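Local atomic coordinates of UV damage endonuclease (Sulfolobus acidocaldarius, PDB entry 3TC3), a protein that probably cuts damaged DNA during repair, as a manganese-binding endonuclease of the UvdE family with a TIM-barrel fold. Residues A[117-122]-A[158-163]; A[192-197]-A[215-220]; A[248-253]-A[283-288]. All coordinates share one frame; numbering follows the deposited sequence.

In the fold
All three contacts join neighbouring strands of one closed, eight-stranded parallel TIM barrel: contact 1 the third and fourth, contact 2 the fifth and sixth, contact 3 the last two. Their centres lie about 8 to 12 Å apart. Contacts 2 and 3 supply the four manganese-site residues, Glu195 and Asp220 from one, Asp251 (the most distant) and Glu288 from the other, and share the metal-bound water; Asp220 OD2 and Glu288 OE1 come within 3.1 Å. Contact 1 adds second-shell Gln160, its side chain about 5 Å from the ion and its NE2 probably donating to Asp251 OD2 at 2.9 Å. Toward the strands' N-terminal ends Arg117 NH1 bridges to Asp284 OD2 at 2.8 Å, tying contact 1 to contact 3.

Contact 1 of 3, residues A[117-122]-A[158-163]; sequences RISMHP and KIQIHV
Gln160 N donates to Met120 O over 2.8 Å in an almost straight bond (173°), and Met120 N donates to Lys158 O at 2.9 Å. A longer bond, Lys158 N to Ile118 O at 3.1 Å, completes the pairing of strands 117-120 and 158-162, the two parallel strands of a beta-alpha-beta unit of the TIM barrel whose helix is 133-153. Met120 and Ile159 face that helix and meet His146 on it, as suits apolar residues on the outer side of a barrel strand.

On the inner side Gln160 is the central group. Its CG sits between the backbone N and the carbonyl carbon (chi1 65°), and the extended chain beyond carries the amide past His121, whose CB lies 3.6 Å from Gln160 CG. NE2 can then donate to both Asp251 and Glu195; a neutral amide suits this second-shell place, offering two hydrogens to the metal-binding carboxylates while adding no charge. In the conformer described, one of two, His121 also points its edge at the face of His162 in an offset T-shaped pair, centroids 5.6 Å apart; that pairing is accordingly less certain.

Pro122 ends the strand pairing. The next bond in register would run from its nitrogen to Gln160 O, but proline has no N-H; its CD rests 3.2 Å from Gln160 O instead, and that buried oxygen has no hydrogen-bond partner. The ring also makes apolar contacts: Pro122 CD lies 3.9 Å from Ile159 CG2, and Pro122 CG is 3.9 Å from Ile161 CG2.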
ATOM      1  N   ARG A 117       1.168 -10.618  -5.388  1.00 15.05           N
ATOM      2  CA  ARG A 117       0.180  -9.922  -4.504  1.00 13.22           C
ATOM      3  C   ARG A 117       0.382  -8.444  -4.710  1.00 12.77           C
ATOM      4  O   ARG A 117       1.513  -8.003  -4.831  1.00 12.06           O
ATOM      5  CB  ARG A 117       0.497 -10.263  -3.065  1.00 15.36           C
ATOM      6  CG  ARG A 117      -0.470  -9.824  -2.016  1.00 17.10           C
ATOM      7  CD  ARG A 117      -1.327 -10.926  -1.561  1.00 22.96           C
ATOM      8  NE  ARG A 117      -2.426 -10.485  -0.708  1.00 21.86           N
ATOM      9  CZ  ARG A 117      -2.480 -10.657   0.613  1.00 20.97           C
ATOM     10  NH1 ARG A 117      -1.473 -11.170   1.351  1.00 21.73           N
ATOM     11  NH2 ARG A 117      -3.665 -10.322   1.177  1.00 21.53           N
ATOM     12  N   ILE A 118      -0.717  -7.698  -4.668  1.00 11.70           N
ATOM     13  CA  ILE A 118      -0.644  -6.235  -4.980  1.00 11.05           C
ATOM     14  C   ILE A 118      -1.296  -5.386  -3.868  1.00 11.49           C
ATOM     15  O   ILE A 118      -2.412  -5.695  -3.363  1.00 11.46           O
ATOM     16  CB  ILE A 118      -1.404  -5.954  -6.319  1.00 12.08           C
ATOM     17  CG1 ILE A 118      -0.624  -6.565  -7.523  1.00 13.22           C
ATOM     18  CG2 ILE A 118      -1.584  -4.471  -6.577  1.00 12.91           C
ATOM     19  CD1 ILE A 118       0.830  -6.056  -7.671  1.00 14.96           C
ATOM     20  N   SER A 119      -0.649  -4.298  -3.521  1.00 10.83           N
ATOM     21  CA  SER A 119      -1.273  -3.307  -2.663  1.00 10.65           C
ATOM     22  C   SER A 119      -1.068  -1.919  -3.321  1.00 10.81           C
ATOM     23  O   SER A 119      -0.320  -1.784  -4.327  1.00 10.41           O
ATOM     24  CB  SER A 119      -0.690  -3.288  -1.263  1.00 11.25           C
ATOM     25  OG  SER A 119       0.674  -2.903  -1.322  1.00 12.51           O
ATOM     26  N   MET A 120      -1.849  -0.936  -2.854  1.00  9.38           N
ATOM     27  CA  MET A 120      -1.633   0.458  -3.217  1.00  9.81           C
ATOM     28  C   MET A 120      -1.868   1.242  -1.956  1.00  9.69           C
ATOM     29  O   MET A 120      -2.706   0.877  -1.134  1.00 10.23           O
ATOM     30  CB  MET A 120      -2.587   0.977  -4.299  1.00 10.33           C
ATOM     31  CG  MET A 120      -2.420   0.189  -5.665  1.00 11.26           C
ATOM     32  SD  MET A 120      -3.478   0.971  -6.962  1.00 11.74           S
ATOM     33  CE  MET A 120      -2.482   2.446  -7.309  1.00 11.87           C
ATOM     34  N   HIS A 121      -1.223   2.433  -1.876  1.00 10.11           N
ATOM     35  CA  HIS A 121      -1.422   3.339  -0.696  0.50 11.68           C
ATOM     36  C   HIS A 121      -1.585   4.737  -1.268  1.00 11.86           C
ATOM     37  O   HIS A 121      -0.628   5.387  -1.667  1.00 14.09           O
ATOM     38  CB  HIS A 121      -0.146   3.265   0.170  0.50 13.69           C
ATOM     39  CG  HIS A 121      -0.103   4.207   1.379  0.50 16.52           C
ATOM     40  ND1 HIS A 121       0.197   5.502   1.293  0.50 20.72           N
ATOM     41  CD2 HIS A 121      -0.192   3.915   2.744  0.50 21.36           C
ATOM     42  CE1 HIS A 121       0.254   6.052   2.536  0.50 22.93           C
ATOM     43  NE2 HIS A 121       0.037   5.076   3.427  0.50 21.74           N
ATOM     44  N   PRO A 122      -2.782   5.248  -1.232  1.00 11.69           N
ATOM     45  CA  PRO A 122      -3.019   6.611  -1.752  1.00 13.59           C
ATOM     46  C   PRO A 122      -2.307   7.714  -0.986  1.00 16.34           C
ATOM     47  O   PRO A 122      -2.214   8.830  -1.509  1.00 23.28           O
ATOM     48  CB  PRO A 122      -4.560   6.829  -1.644  1.00 15.27           C
ATOM     49  CG  PRO A 122      -5.036   5.643  -1.218  1.00 16.58           C
ATOM     50  CD  PRO A 122      -4.021   4.566  -0.853  1.00 14.80           C
ATOM     51  N   LYS A 158      -5.250  -4.857  -2.549  1.00 11.02           N
ATOM     52  CA  LYS A 158      -5.706  -4.040  -1.395  1.00 11.16           C
ATOM     53  C   LYS A 158      -5.353  -2.584  -1.551  1.00 11.30           C
ATOM     54  O   LYS A 158      -4.256  -2.265  -2.021  1.00 11.08           O
ATOM     55  CB  LYS A 158      -5.105  -4.570  -0.086  1.00 11.19           C
ATOM     56  CG  LYS A 158      -5.563  -6.064   0.248  1.00 12.56           C
ATOM     57  CD  LYS A 158      -7.018  -6.200   0.401  1.00 13.55           C
ATOM     58  CE  LYS A 158      -7.349  -7.649   0.913  1.00 18.10           C
ATOM     59  NZ  LYS A 158      -8.803  -7.783   0.788  1.00 20.96           N
ATOM     60  N   ILE A 159      -6.184  -1.723  -0.979  1.00 10.62           N
ATOM     61  CA  ILE A 159      -5.931  -0.268  -0.951  1.00 10.07           C
ATOM     62  C   ILE A 159      -5.819   0.052   0.481  1.00 10.56           C
ATOM     63  O   ILE A 159      -6.811  -0.057   1.238  1.00 10.91           O
ATOM     64  CB  ILE A 159      -7.141   0.532  -1.612  1.00 10.52           C
ATOM     65  CG1 ILE A 159      -7.307   0.094  -3.065  1.00 11.82           C
ATOM     66  CG2 ILE A 159      -6.841   2.010  -1.476  1.00 11.44           C
ATOM     67  CD1 ILE A 159      -8.718   0.602  -3.641  1.00 11.66           C
ATOM     68  N   GLN A 160      -4.620   0.468   0.902  1.00 10.04           N
ATOM     69  CA  GLN A 160      -4.348   0.674   2.347  1.00 11.05           C
ATOM     70  C   GLN A 160      -4.394   2.182   2.621  1.00 10.83           C
ATOM     71  O   GLN A 160      -3.737   3.062   1.936  1.00 11.15           O
ATOM     72  CB  GLN A 160      -2.973   0.089   2.715  1.00 13.71           C
ATOM     73  CG  GLN A 160      -1.836   0.694   2.128  1.00 16.74           C
ATOM     74  CD  GLN A 160      -0.615  -0.180   2.496  1.00 19.25           C
ATOM     75  OE1 GLN A 160      -0.328  -1.123   1.726  1.00 24.65           O
ATOM     76  NE2 GLN A 160      -0.011   0.016   3.716  1.00 19.92           N
ATOM     77  N   ILE A 161      -5.079   2.492   3.729  1.00 10.96           N
ATOM     78  CA  ILE A 161      -5.086   3.874   4.197  1.00 10.72           C
ATOM     79  C   ILE A 161      -4.895   3.995   5.723  1.00 11.58           C
ATOM     80  O   ILE A 161      -5.029   3.008   6.384  1.00 11.06           O
ATOM     81  CB  ILE A 161      -6.402   4.614   3.859  1.00 11.49           C
ATOM     82  CG1 ILE A 161      -7.581   3.901   4.516  1.00 12.31           C
ATOM     83  CG2 ILE A 161      -6.527   4.690   2.311  1.00 11.81           C
ATOM     84  CD1 ILE A 161      -8.980   4.750   4.362  1.00 14.63           C
ATOM     85  N   HIS A 162      -4.446   5.181   6.182  1.00 12.64           N
ATOM     86  CA  HIS A 162      -4.503   5.466   7.618  1.00 13.58           C
ATOM     87  C   HIS A 162      -5.907   5.861   7.992  1.00 12.86           C
ATOM     88  O   HIS A 162      -6.812   6.158   7.160  1.00 14.90           O
ATOM     89  CB  HIS A 162      -3.532   6.597   7.886  1.00 15.13           C
ATOM     90  CG  HIS A 162      -2.126   6.164   7.823  1.00 20.21           C
ATOM     91  ND1 HIS A 162      -1.205   6.802   7.091  1.00 32.65           N
ATOM     92  CD2 HIS A 162      -1.480   5.082   8.418  1.00 21.39           C
ATOM     93  CE1 HIS A 162       0.009   6.195   7.265  1.00 30.95           C
ATOM     94  NE2 HIS A 162      -0.165   5.141   8.069  1.00 27.19           N
ATOM     95  N   VAL A 163      -6.186   5.879   9.309  1.00 11.93           N
ATOM     96  CA  VAL A 163      -7.502   6.235   9.765  1.00 12.71           C
ATOM     97  C   VAL A 163      -7.828   7.691   9.373  1.00 14.17           C
ATOM     98  O   VAL A 163      -8.977   8.038   9.049  1.00 15.46           O
ATOM     99  CB  VAL A 163      -7.672   5.944  11.298  1.00 13.85           C
ATOM    100  CG1 VAL A 163      -8.988   6.442  11.707  1.00 15.53           C
ATOM    101  CG2 VAL A 163      -7.610   4.465  11.494  1.00 14.34           C
TER

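Contact 2 of 3, residues A[192-197]-A[215-220]; sequences LVIEND and IPVIFD. With MN (manganese (II) ion), chain C.
Glu195 and Asp220 meet at the manganese ion, each through a single oxygen: Glu195 OE2 binds at 2.2 Å and Asp220 OD2 at 1.9 Å. Both side chains leave the backbone with CG opposite the nitrogen (chi1 177° and -177°), which sends them up from neighbouring strands of the TIM barrel to the same point, and their carboxylate planes are almost parallel, 3° apart. The oxygens that do not bind the metal are also occupied. Glu195 OE1 lies 2.8 Å from the metal-bound water, which probably shares its hydrogens among several acceptors, and also faces the amide of Gln160, whereas Asp220, the N-cap of helix 221-226, uses OD1 to hold His223 N.

Hydrogen bonds of two kinds fix the backbone beneath. Ile194 N donates to Pro216 O, and Ile218 N to Ile194 O at 2.8 Å, the regular pairing of parallel strands. Beyond them the Asn196 amide takes over: OD1 receives Asp220 N at 3.0 Å, and ND2 gives to Asp220 O at 3.3 Å. Each donor lies in the acceptor's carbonyl plane, on a lone pair. An asparagine suits the place because one flat group both accepts and donates, gripping the two ends of a single residue.

Apolar packing occupies both faces. Toward the barrel interior Val193 CG2 presses on Ile218 CD1 at 3.4 Å, tighter than usual. Outward, Ile194 CG1 meets Ile215 CG2 at 4.0 Å, the chains crossing at about a right angle, under the cover of Phe177 and Cys206 from the surrounding helices.

Two carboxylates so close would probably repel without the cation, which probably offsets this; Asn196, holding both N and O of Asp220, probably helps to position this first-shell ligand.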
ATOM      1  N   LEU A 192     -10.511  -2.295   0.866  1.00 11.60           N
ATOM      2  CA  LEU A 192      -9.836  -1.340   1.780  1.00 10.84           C
ATOM      3  C   LEU A 192      -9.229  -2.061   2.989  1.00 10.39           C
ATOM      4  O   LEU A 192      -9.802  -3.029   3.527  1.00 11.84           O
ATOM      5  CB  LEU A 192     -10.882  -0.330   2.294  1.00 11.49           C
ATOM      6  CG  LEU A 192     -10.269   0.953   2.807  1.00 13.53           C
ATOM      7  CD1 LEU A 192      -9.746   1.828   1.638  1.00 13.12           C
ATOM      8  CD2 LEU A 192     -11.336   1.797   3.576  1.00 16.07           C
ATOM      9  N   VAL A 193      -8.017  -1.594   3.359  1.00  9.54           N
ATOM     10  CA  VAL A 193      -7.377  -2.075   4.568  1.00 10.09           C
ATOM     11  C   VAL A 193      -6.807  -0.850   5.318  1.00 10.04           C
ATOM     12  O   VAL A 193      -6.610   0.209   4.708  1.00 10.10           O
ATOM     13  CB  VAL A 193      -6.256  -3.142   4.316  1.00 10.30           C
ATOM     14  CG1 VAL A 193      -6.817  -4.321   3.523  1.00 10.92           C
ATOM     15  CG2 VAL A 193      -5.080  -2.463   3.595  1.00 11.32           C
ATOM     16  N   ILE A 194      -6.724  -0.936   6.647  1.00  9.75           N
ATOM     17  CA  ILE A 194      -6.260   0.226   7.396  1.00  9.72           C
ATOM     18  C   ILE A 194      -4.952  -0.126   8.107  1.00 10.35           C
ATOM     19  O   ILE A 194      -4.751  -1.222   8.537  1.00 12.32           O
ATOM     20  CB  ILE A 194      -7.316   0.727   8.437  1.00 10.69           C
ATOM     21  CG1 ILE A 194      -7.719  -0.378   9.367  1.00 11.29           C
ATOM     22  CG2 ILE A 194      -8.532   1.405   7.751  1.00 11.84           C
ATOM     23  CD1 ILE A 194      -8.657   0.137  10.564  1.00 12.37           C
ATOM     24  N   GLU A 195      -4.114   0.861   8.325  1.00 11.85           N
ATOM     25  CA  GLU A 195      -2.823   0.626   8.938  1.00 11.89           C
ATOM     26  C   GLU A 195      -2.681   1.575  10.143  1.00 11.47           C
ATOM     27  O   GLU A 195      -3.193   2.716  10.207  1.00 11.61           O
ATOM     28  CB  GLU A 195      -1.798   1.080   7.889  1.00 14.74           C
ATOM     29  CG  GLU A 195      -0.311   1.019   8.285  1.00 18.64           C
ATOM     30  CD  GLU A 195       0.593   1.787   7.314  1.00 24.70           C
ATOM     31  OE1 GLU A 195       0.215   2.035   6.171  1.00 24.18           O
ATOM     32  OE2 GLU A 195       1.726   2.117   7.696  1.00 31.48           O
ATOM     33  N   ASN A 196      -1.966   1.080  11.145  1.00 10.62           N
ATOM     34  CA  ASN A 196      -1.682   1.884  12.282  1.00 10.57           C
ATOM     35  C   ASN A 196      -0.666   2.975  11.921  1.00 12.32           C
ATOM     36  O   ASN A 196       0.235   2.723  11.095  1.00 13.61           O
ATOM     37  CB  ASN A 196      -1.204   0.993  13.456  1.00 11.15           C
ATOM     38  CG  ASN A 196       0.060   0.177  13.127  1.00 10.80           C
ATOM     39  OD1 ASN A 196       0.022  -0.591  12.173  1.00 12.24           O
ATOM     40  ND2 ASN A 196       1.170   0.402  13.861  1.00 10.97           N
ATOM     41  N   ASP A 197      -0.808   4.112  12.568  1.00 13.32           N
ATOM     42  CA  ASP A 197       0.220   5.183  12.391  1.00 13.95           C
ATOM     43  C   ASP A 197       1.047   5.445  13.625  1.00 14.39           C
ATOM     44  O   ASP A 197       0.745   4.887  14.691  1.00 15.72           O
ATOM     45  CB  ASP A 197      -0.463   6.408  11.759  1.00 15.15           C
ATOM     46  CG  ASP A 197      -1.361   7.134  12.751  1.00 15.76           C
ATOM     47  OD1 ASP A 197      -0.816   7.928  13.579  1.00 20.09           O
ATOM     48  OD2 ASP A 197      -2.605   6.984  12.753  1.00 15.27           O
ATOM     49  N   ILE A 215     -12.906  -4.661   8.158  1.00 11.66           N
ATOM     50  CA  ILE A 215     -11.686  -4.130   7.451  1.00 11.21           C
ATOM     51  C   ILE A 215     -10.404  -4.799   7.972  1.00 11.71           C
ATOM     52  O   ILE A 215     -10.134  -4.673   9.122  1.00 12.84           O
ATOM     53  CB  ILE A 215     -11.579  -2.623   7.646  1.00 10.31           C
ATOM     54  CG1 ILE A 215     -12.808  -1.940   6.984  1.00 11.36           C
ATOM     55  CG2 ILE A 215     -10.362  -2.101   6.894  1.00 11.23           C
ATOM     56  CD1 ILE A 215     -12.882  -0.492   7.435  1.00 13.09           C
ATOM     57  N   PRO A 216      -9.633  -5.441   7.126  1.00 11.17           N
ATOM     58  CA  PRO A 216      -8.293  -5.954   7.639  1.00 11.31           C
ATOM     59  C   PRO A 216      -7.343  -4.864   8.014  1.00 10.64           C
ATOM     60  O   PRO A 216      -7.375  -3.732   7.484  1.00 10.58           O
ATOM     61  CB  PRO A 216      -7.771  -6.781   6.461  1.00 10.94           C
ATOM     62  CG  PRO A 216      -9.034  -6.983   5.535  1.00 12.04           C
ATOM     63  CD  PRO A 216      -9.817  -5.723   5.668  1.00 11.55           C
ATOM     64  N   VAL A 217      -6.531  -5.152   9.008  1.00 11.04           N
ATOM     65  CA  VAL A 217      -5.510  -4.269   9.486  1.00 10.28           C
ATOM     66  C   VAL A 217      -4.126  -4.676   8.994  1.00 10.87           C
ATOM     67  O   VAL A 217      -3.698  -5.809   9.215  1.00 12.80           O
ATOM     68  CB  VAL A 217      -5.534  -4.227  11.036  1.00 10.92           C
ATOM     69  CG1 VAL A 217      -4.443  -3.227  11.617  1.00 10.39           C
ATOM     70  CG2 VAL A 217      -6.970  -3.846  11.526  1.00 11.74           C
ATOM     71  N   ILE A 218      -3.488  -3.726   8.347  1.00 11.04           N
ATOM     72  CA  ILE A 218      -2.036  -3.899   8.040  1.00 11.17           C
ATOM     73  C   ILE A 218      -1.228  -3.417   9.230  1.00 11.74           C
ATOM     74  O   ILE A 218      -1.319  -2.228   9.619  1.00 13.21           O
ATOM     75  CB  ILE A 218      -1.628  -3.042   6.809  1.00 12.31           C
ATOM     76  CG1 ILE A 218      -2.245  -3.611   5.577  1.00 16.06           C
ATOM     77  CG2 ILE A 218      -0.033  -3.069   6.634  1.00 13.06           C
ATOM     78  CD1 ILE A 218      -1.739  -2.998   4.259  1.00 18.85           C
ATOM     79  N   PHE A 219      -0.402  -4.315   9.761  1.00 11.53           N
ATOM     80  CA  PHE A 219       0.548  -3.946  10.827  1.00 12.13           C
ATOM     81  C   PHE A 219       1.830  -3.323  10.320  1.00 12.59           C
ATOM     82  O   PHE A 219       2.471  -3.887   9.474  1.00 12.60           O
ATOM     83  CB  PHE A 219       0.919  -5.268  11.542  1.00 13.59           C
ATOM     84  CG  PHE A 219       1.883  -5.105  12.676  1.00 13.09           C
ATOM     85  CD1 PHE A 219       1.474  -4.529  13.906  1.00 14.18           C
ATOM     86  CD2 PHE A 219       3.228  -5.453  12.512  1.00 13.26           C
ATOM     87  CE1 PHE A 219       2.359  -4.428  14.930  1.00 13.67           C
ATOM     88  CE2 PHE A 219       4.122  -5.308  13.558  1.00 14.88           C
ATOM     89  CZ  PHE A 219       3.684  -4.773  14.794  1.00 14.09           C
ATOM     90  N   ASP A 220       2.151  -2.163  10.811  1.00 11.42           N
ATOM     91  CA  ASP A 220       3.390  -1.469  10.486  1.00 12.44           C
ATOM     92  C   ASP A 220       4.247  -1.530  11.715  1.00 12.70           C
ATOM     93  O   ASP A 220       3.873  -1.014  12.740  1.00 12.19           O
ATOM     94  CB  ASP A 220       3.089  -0.071  10.106  1.00 14.81           C
ATOM     95  CG  ASP A 220       4.339   0.616   9.696  1.00 18.52           C
ATOM     96  OD1 ASP A 220       5.276   0.786  10.457  1.00 18.36           O
ATOM     97  OD2 ASP A 220       4.367   0.991   8.462  1.00 21.82           O
TER
HETATM   98 MN    MN C 290       3.677   1.639   6.758  1.00 45.06          MN
HETATM   99  O   HOH W   1       2.643   2.800   4.943  1.00 26.75           O

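Contact 3 of 3, residues A[248-253]-A[283-288]; sequences PMIDYS and VDIMLE. With MN (manganese (II) ion), chain C.
Asp251 and Glu288 both set CG opposite the carbonyl carbon and beside the backbone N (chi1 -74° and -67°); the longer Glu288 chain then runs extended, so that the two carboxylates stack, their planes 28° apart, at the C-terminal end of the TIM barrel strands. Glu288 OE1 binds manganese at 2.3 Å, while Asp251 OD2 stands farther off at 2.8 Å, probably a weak ligand. Their like charges approach to 3.3 Å between Asp251 OD2 and Glu288 OE2, a closeness that the metal and Arg78, which forms salt bridges to both residues, probably make tolerable. Asp251 OD2 also faces the Gln160 amide.

The strands beneath are evenly paired. Five backbone bonds run in parallel register from Asp284 N with Pro248 O to Glu288 N with Tyr252 O. Ser253 extends the row with its side chain: OG donates to Glu288 O at 2.6 Å, holding the backbone of the metal ligand.

On the inner face the aliphatic Met286 CB lies alongside Asp251 OD1 at 3.5 Å. The outer face, toward helix 270-279, is apolar: Ile250 CG1 and Ile285 CG1 lie side by side, 3.9 Å apart, and branched chains suit this layer between sheet and helix. Ile285 CG2 packs against Tyr252 CB at 3.6 Å. The tyrosine ring forms a T-shaped (edge-to-face) pair with Phe276 and sends its hydroxyl to Glu254, while its CD1 touches Leu287 CD2 at 3.8 Å.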
ATOM      1  N   PRO A 248      -2.166 -12.229   5.831  1.00 15.16           N
ATOM      2  CA  PRO A 248      -1.965 -10.780   6.114  1.00 14.78           C
ATOM      3  C   PRO A 248      -0.871 -10.137   5.361  1.00 14.04           C
ATOM      4  O   PRO A 248       0.113 -10.803   4.952  1.00 13.49           O
ATOM      5  CB  PRO A 248      -1.661 -10.722   7.568  1.00 15.74           C
ATOM      6  CG  PRO A 248      -1.897 -12.065   8.103  1.00 17.72           C
ATOM      7  CD  PRO A 248      -1.899 -13.075   7.006  1.00 17.75           C
ATOM      8  N   MET A 249      -1.000  -8.820   5.159  1.00 14.09           N
ATOM      9  CA  MET A 249       0.117  -7.998   4.733  1.00 14.29           C
ATOM     10  C   MET A 249       0.649  -7.287   5.877  1.00 14.25           C
ATOM     11  O   MET A 249      -0.122  -6.805   6.715  1.00 16.28           O
ATOM     12  CB  MET A 249      -0.344  -6.989   3.735  1.00 13.64           C
ATOM     13  CG  MET A 249      -0.969  -7.548   2.460  1.00 14.45           C
ATOM     14  SD  MET A 249      -1.632  -6.216   1.378  1.00 15.93           S
ATOM     15  CE  MET A 249      -2.176  -7.142   0.010  1.00 16.04           C
ATOM     16  N   ILE A 250       1.983  -7.144   5.972  1.00 12.82           N
ATOM     17  CA  ILE A 250       2.590  -6.279   6.966  1.00 12.79           C
ATOM     18  C   ILE A 250       3.512  -5.279   6.281  1.00 11.84           C
ATOM     19  O   ILE A 250       4.084  -5.559   5.202  1.00 11.91           O
ATOM     20  CB  ILE A 250       3.337  -6.986   8.084  1.00 15.79           C
ATOM     21  CG1 ILE A 250       4.476  -7.775   7.608  1.00 19.74           C
ATOM     22  CG2 ILE A 250       2.392  -8.020   8.805  1.00 18.08           C
ATOM     23  CD1 ILE A 250       5.140  -8.599   8.764  1.00 24.52           C
ATOM     24  N   ASP A 251       3.655  -4.105   6.863  1.00 11.50           N
ATOM     25  CA  ASP A 251       4.627  -3.078   6.398  1.00 12.47           C
ATOM     26  C   ASP A 251       5.853  -3.083   7.271  1.00 12.35           C
ATOM     27  O   ASP A 251       5.727  -2.892   8.517  1.00 13.68           O
ATOM     28  CB  ASP A 251       4.045  -1.682   6.428  1.00 14.99           C
ATOM     29  CG  ASP A 251       3.022  -1.398   5.310  1.00 17.59           C
ATOM     30  OD1 ASP A 251       3.005  -2.029   4.284  1.00 17.99           O
ATOM     31  OD2 ASP A 251       2.302  -0.399   5.449  1.00 23.42           O
ATOM     32  N   TYR A 252       7.018  -3.391   6.699  1.00 10.86           N
ATOM     33  CA  TYR A 252       8.246  -3.480   7.469  1.00 10.78           C
ATOM     34  C   TYR A 252       9.075  -2.227   7.211  1.00 11.31           C
ATOM     35  O   TYR A 252       9.438  -1.908   6.075  1.00 11.59           O
ATOM     36  CB  TYR A 252       9.065  -4.742   7.094  1.00 10.90           C
ATOM     37  CG  TYR A 252      10.397  -4.748   7.854  1.00 11.90           C
ATOM     38  CD1 TYR A 252      11.576  -4.132   7.317  1.00 11.45           C
ATOM     39  CD2 TYR A 252      10.505  -5.374   9.094  1.00 11.04           C
ATOM     40  CE1 TYR A 252      12.774  -4.140   7.999  1.00 11.40           C
ATOM     41  CE2 TYR A 252      11.670  -5.462   9.742  1.00 11.46           C
ATOM     42  CZ  TYR A 252      12.822  -4.791   9.259  1.00 12.18           C
ATOM     43  OH  TYR A 252      13.962  -4.871   9.995  1.00 13.93           O
ATOM     44  N   SER A 253       9.460  -1.576   8.282  1.00 12.00           N
ATOM     45  CA  SER A 253      10.459  -0.498   8.200  1.00 12.56           C
ATOM     46  C   SER A 253      11.306  -0.457   9.412  1.00 13.69           C
ATOM     47  O   SER A 253      11.134  -1.271  10.303  1.00 14.22           O
ATOM     48  CB  SER A 253       9.797   0.885   7.983  1.00 15.45           C
ATOM     49  OG  SER A 253      10.842   1.729   7.449  1.00 18.44           O
ATOM     50  N   VAL A 283       2.986 -14.469   6.162  1.00 18.50           N
ATOM     51  CA  VAL A 283       2.640 -13.024   6.013  1.00 17.98           C
ATOM     52  C   VAL A 283       3.376 -12.513   4.807  1.00 15.72           C
ATOM     53  O   VAL A 283       4.468 -13.027   4.451  1.00 19.06           O
ATOM     54  CB  VAL A 283       3.046 -12.142   7.186  1.00 20.11           C
ATOM     55  CG1 VAL A 283       2.365 -12.441   8.479  1.00 22.57           C
ATOM     56  CG2 VAL A 283       4.593 -12.183   7.441  1.00 20.22           C
ATOM     57  N   ASP A 284       2.786 -11.583   4.060  1.00 15.24           N
ATOM     58  CA  ASP A 284       3.480 -10.889   2.938  1.00 14.02           C
ATOM     59  C   ASP A 284       4.040  -9.568   3.441  1.00 13.23           C
ATOM     60  O   ASP A 284       3.316  -8.854   4.072  1.00 12.09           O
ATOM     61  CB  ASP A 284       2.469 -10.714   1.818  1.00 15.21           C
ATOM     62  CG  ASP A 284       2.119 -12.086   1.172  1.00 18.20           C
ATOM     63  OD1 ASP A 284       2.958 -13.016   1.286  1.00 19.78           O
ATOM     64  OD2 ASP A 284       1.043 -12.104   0.596  1.00 22.42           O
ATOM     65  N   ILE A 285       5.333  -9.377   3.253  1.00 12.48           N
ATOM     66  CA  ILE A 285       6.077  -8.278   3.885  1.00 12.08           C
ATOM     67  C   ILE A 285       6.408  -7.177   2.848  1.00 11.36           C
ATOM     68  O   ILE A 285       7.142  -7.439   1.877  1.00 11.29           O
ATOM     69  CB  ILE A 285       7.377  -8.762   4.477  1.00 14.63           C
ATOM     70  CG1 ILE A 285       7.150  -9.787   5.563  1.00 17.15           C
ATOM     71  CG2 ILE A 285       8.157  -7.604   5.138  1.00 15.34           C
ATOM     72  CD1 ILE A 285       8.526 -10.503   6.004  1.00 19.50           C
ATOM     73  N   MET A 286       5.862  -5.973   3.060  1.00 10.46           N
ATOM     74  CA  MET A 286       6.183  -4.850   2.152  1.00  9.67           C
ATOM     75  C   MET A 286       7.262  -4.006   2.749  1.00 10.04           C
ATOM     76  O   MET A 286       7.108  -3.486   3.898  1.00 10.59           O
ATOM     77  CB  MET A 286       4.939  -3.960   2.029  1.00 10.48           C
ATOM     78  CG  MET A 286       5.146  -2.750   1.038  1.00  8.89           C
ATOM     79  SD  MET A 286       5.712  -3.209  -0.615  1.00 10.68           S
ATOM     80  CE  MET A 286       4.346  -4.263  -1.126  1.00 10.50           C
ATOM     81  N   LEU A 287       8.428  -3.930   2.121  1.00 10.13           N
ATOM     82  CA  LEU A 287       9.537  -3.103   2.651  1.00 10.19           C
ATOM     83  C   LEU A 287       9.431  -1.657   2.387  1.00 10.78           C
ATOM     84  O   LEU A 287       9.290  -1.255   1.211  1.00 14.40           O
ATOM     85  CB  LEU A 287      10.896  -3.591   2.084  1.00 11.98           C
ATOM     86  CG  LEU A 287      11.076  -5.087   2.231  1.00 11.09           C
ATOM     87  CD1 LEU A 287      12.387  -5.505   1.494  1.00 13.73           C
ATOM     88  CD2 LEU A 287      11.220  -5.513   3.741  1.00 13.31           C
ATOM     89  N   GLU A 288       9.309  -0.856   3.416  1.00 10.05           N
ATOM     90  CA  GLU A 288       9.167   0.603   3.202  1.00 10.67           C
ATOM     91  C   GLU A 288      10.466   1.276   3.641  1.00 11.66           C
ATOM     92  O   GLU A 288      10.676   1.665   4.847  1.00 13.24           O
ATOM     93  CB  GLU A 288       8.036   1.121   4.118  1.00 11.89           C
ATOM     94  CG  GLU A 288       6.678   0.592   3.707  1.00 15.20           C
ATOM     95  CD  GLU A 288       5.541   1.275   4.442  1.00 20.78           C
ATOM     96  OE1 GLU A 288       5.686   1.466   5.685  1.00 26.26           O
ATOM     97  OE2 GLU A 288       4.504   1.495   3.823  1.00 22.65           O
TER
HETATM   98 MN    MN C 290       3.677   1.639   6.758  1.00 45.06          MN
HETATM   99  O   HOH W   1       2.643   2.800   4.943  1.00 26.75           O